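PDB 7NMQ: hemolysin BL lytic component L1 from Bacillus cereus, which probably serves as one lytic component of the multi-part, alpha-helical pore-forming haemolysin BL toxin that damages cell membranes. Local coordinates for residues A[228-233]-A[258-263]. Numbering follows the deposited sequence.
Sequences PAVVGG and SYNEIS
Tyr259 meets the strand with its hydroxyl, which rests 3.3 Å from Pro228 CG; the two side chains cross at about a right angle. With Tyr259 CG anti to the backbone N (chi1 178°), the ring carries its hydroxyl to Pro228 and has Ala229 CA at its edge, close to the ring plane. Phe191, its ring inclined to that of Tyr259, and Leu26 of helix 10-33 pack around this buried tyrosine. Asn260 follows and uses both ends of its amide on a single residue: Val230 N donates to Asn260 OD1 over 2.8 Å along a nearly straight path (N-H...O 173°), while Asn260 ND2 gives a more bent bond of 2.9 Å to Val230 O (N-H...O 144°). This two-point grip fixes the flip of the amide and holds it alongside the strand end, where Ala229 CA also lies 3.4 Å from Asn260 OD1. The strand belongs to a two-stranded antiparallel hairpin, 217-222 with 225-230, consistent with the beta-tongue of the ClyA-like toxins to which the family is related, and its sequence overlaps a predicted transmembrane region. Starting on the last strand residue, a type II turn runs from Val230 to Gly233 and brings Gly233 N to Val230 O, so that this carbonyl accepts two donors, Gly233 N and Asn260 ND2, from opposite faces of its plane. One helical turn beyond Tyr259, Ser263 places OG 2.6 Å from Pro228 O; the same hydroxyl is in hydrogen-bonding contact with Gln187 OE1 on helix 173-200.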
ATOM      1  N   PRO A 228      14.179  -0.206  -8.521  1.00 16.29           N
ATOM      2  CA  PRO A 228      13.089  -0.370  -9.463  1.00 14.83           C
ATOM      3  C   PRO A 228      13.061   0.712 -10.538  1.00 14.20           C
ATOM      4  O   PRO A 228      13.527   1.809 -10.332  1.00 15.09           O
ATOM      5  CB  PRO A 228      11.804  -0.250  -8.670  1.00 16.44           C
ATOM      6  CG  PRO A 228      12.217   0.257  -7.356  1.00 18.37           C
ATOM      7  CD  PRO A 228      13.718   0.298  -7.228  1.00 17.47           C
ATOM      8  N   ALA A 229      12.437   0.364 -11.655  1.00 12.77           N
ATOM      9  CA  ALA A 229      12.071   1.307 -12.719  1.00 11.91           C
ATOM     10  C   ALA A 229      10.761   0.850 -13.342  1.00 12.07           C
ATOM     11  O   ALA A 229      10.430  -0.322 -13.234  1.00 14.12           O
ATOM     12  CB  ALA A 229      13.151   1.334 -13.765  1.00 12.77           C
ATOM     13  N   VAL A 230      10.043   1.792 -13.936  1.00 11.64           N
ATOM     14  CA  VAL A 230       8.732   1.500 -14.565  1.00 11.64           C
ATOM     15  C   VAL A 230       8.899   1.619 -16.075  1.00 11.92           C
ATOM     16  O   VAL A 230       9.047   2.718 -16.599  1.00 11.92           O
ATOM     17  CB  VAL A 230       7.663   2.451 -14.030  1.00 11.67           C
ATOM     18  CG1 VAL A 230       6.339   2.154 -14.664  1.00 12.83           C
ATOM     19  CG2 VAL A 230       7.560   2.358 -12.503  1.00 13.55           C
ATOM     20  N   VAL A 231       8.950   0.475 -16.737  1.00 12.58           N
ATOM     21  CA  VAL A 231       9.242   0.447 -18.195  1.00 13.19           C
ATOM     22  C   VAL A 231       8.186   1.242 -18.947  1.00 13.08           C
ATOM     23  O   VAL A 231       7.022   0.825 -18.873  1.00 14.45           O
ATOM     24  CB  VAL A 231       9.296  -0.990 -18.697  1.00 13.70           C
ATOM     25  CG1 VAL A 231       9.478  -1.012 -20.199  1.00 15.04           C
ATOM     26  CG2 VAL A 231      10.371  -1.789 -17.977  1.00 13.87           C
ATOM     27  N   GLY A 232       8.580   2.259 -19.699  1.00 13.26           N
ATOM     28  CA  GLY A 232       7.653   3.094 -20.485  1.00 13.07           C
ATOM     29  C   GLY A 232       6.895   4.095 -19.633  1.00 13.99           C
ATOM     30  O   GLY A 232       5.972   4.753 -20.153  1.00 15.23           O
ATOM     31  N   GLY A 233       7.235   4.222 -18.361  1.00 13.21           N
ATOM     32  CA  GLY A 233       6.528   5.141 -17.454  1.00 12.96           C
ATOM     33  C   GLY A 233       5.011   4.916 -17.473  1.00 14.15           C
ATOM     34  O   GLY A 233       4.555   3.778 -17.324  1.00 14.56           O
ATOM     35  N   SER A 258      10.880  11.217 -14.096  1.00 10.94           N
ATOM     36  CA  SER A 258      11.916  11.684 -13.167  1.00 11.33           C
ATOM     37  C   SER A 258      12.289  10.555 -12.210  1.00 11.39           C
ATOM     38  O   SER A 258      13.480  10.434 -11.850  1.00 12.50           O
ATOM     39  CB  SER A 258      11.523  12.885 -12.387  1.00 12.21           C
ATOM     40  OG  SER A 258      11.240  13.995 -13.212  1.00 14.54           O
ATOM     41  N   TYR A 259      11.308   9.794 -11.743  1.00 11.22           N
ATOM     42  CA  TYR A 259      11.537   8.581 -10.941  1.00 11.37           C
ATOM     43  C   TYR A 259      12.502   7.654 -11.674  1.00 10.97           C
ATOM     44  O   TYR A 259      13.502   7.172 -11.088  1.00 11.48           O
ATOM     45  CB  TYR A 259      10.194   7.907 -10.668  1.00 11.41           C
ATOM     46  CG  TYR A 259      10.324   6.639  -9.898  1.00 11.72           C
ATOM     47  CD1 TYR A 259      10.565   5.441 -10.535  1.00 13.00           C
ATOM     48  CD2 TYR A 259      10.185   6.642  -8.528  1.00 12.72           C
ATOM     49  CE1 TYR A 259      10.658   4.263  -9.819  1.00 14.46           C
ATOM     50  CE2 TYR A 259      10.317   5.476  -7.797  1.00 14.45           C
ATOM     51  CZ  TYR A 259      10.537   4.274  -8.439  1.00 14.70           C
ATOM     52  OH  TYR A 259      10.668   3.109  -7.722  1.00 19.10           O
ATOM     53  N   ASN A 260      12.229   7.410 -12.942  1.00 10.71           N
ATOM     54  CA  ASN A 260      13.060   6.470 -13.732  1.00 11.31           C
ATOM     55  C   ASN A 260      14.453   7.061 -13.946  1.00 12.06           C
ATOM     56  O   ASN A 260      15.433   6.282 -13.939  1.00 12.17           O
ATOM     57  CB  ASN A 260      12.417   6.151 -15.077  1.00 12.02           C
ATOM     58  CG  ASN A 260      11.315   5.121 -14.975  1.00 12.50           C
ATOM     59  OD1 ASN A 260      11.232   4.350 -14.023  1.00 14.08           O
ATOM     60  ND2 ASN A 260      10.447   5.134 -15.965  1.00 13.52           N
ATOM     61  N   GLU A 261      14.525   8.381 -14.116  0.50 12.26           N
ATOM     62  CA  GLU A 261      15.779   9.158 -14.307  0.50 13.20           C
ATOM     63  C   GLU A 261      16.698   8.914 -13.102  0.50 12.84           C
ATOM     64  O   GLU A 261      17.911   8.668 -13.288  0.50 13.97           O
ATOM     65  CB  GLU A 261      15.471  10.642 -14.501  0.50 14.28           C
ATOM     66  CG  GLU A 261      16.696  11.525 -14.664  0.50 15.83           C
ATOM     67  CD  GLU A 261      16.451  13.039 -14.772  0.50 20.06           C
ATOM     68  OE1 GLU A 261      15.276  13.502 -14.590  0.50 20.96           O
ATOM     69  OE2 GLU A 261      17.462  13.777 -15.017  0.50 26.72           O
ATOM     70  N   ILE A 262      16.124   8.912 -11.899  1.00 12.70           N
ATOM     71  CA  ILE A 262      16.879   8.724 -10.636  1.00 12.64           C
ATOM     72  C   ILE A 262      17.327   7.259 -10.554  1.00 12.63           C
ATOM     73  O   ILE A 262      18.462   6.996 -10.142  1.00 12.66           O
ATOM     74  CB  ILE A 262      16.099   9.207  -9.414  1.00 12.86           C
ATOM     75  CG1 ILE A 262      16.015  10.729  -9.477  1.00 14.93           C
ATOM     76  CG2 ILE A 262      16.731   8.713  -8.123  1.00 14.06           C
ATOM     77  CD1 ILE A 262      15.041  11.369  -8.513  1.00 17.06           C
ATOM     78  N   SER A 263      16.474   6.306 -10.917  1.00 13.17           N
ATOM     79  CA  SER A 263      16.894   4.879 -10.953  1.00 12.30           C
ATOM     80  C   SER A 263      18.106   4.746 -11.875  1.00 12.63           C
ATOM     81  O   SER A 263      19.048   4.049 -11.506  1.00 13.31           O
ATOM     82  CB  SER A 263      15.775   4.004 -11.393  1.00 15.06           C
ATOM     83  OG  SER A 263      14.761   4.068 -10.413  1.00 19.70           O
TER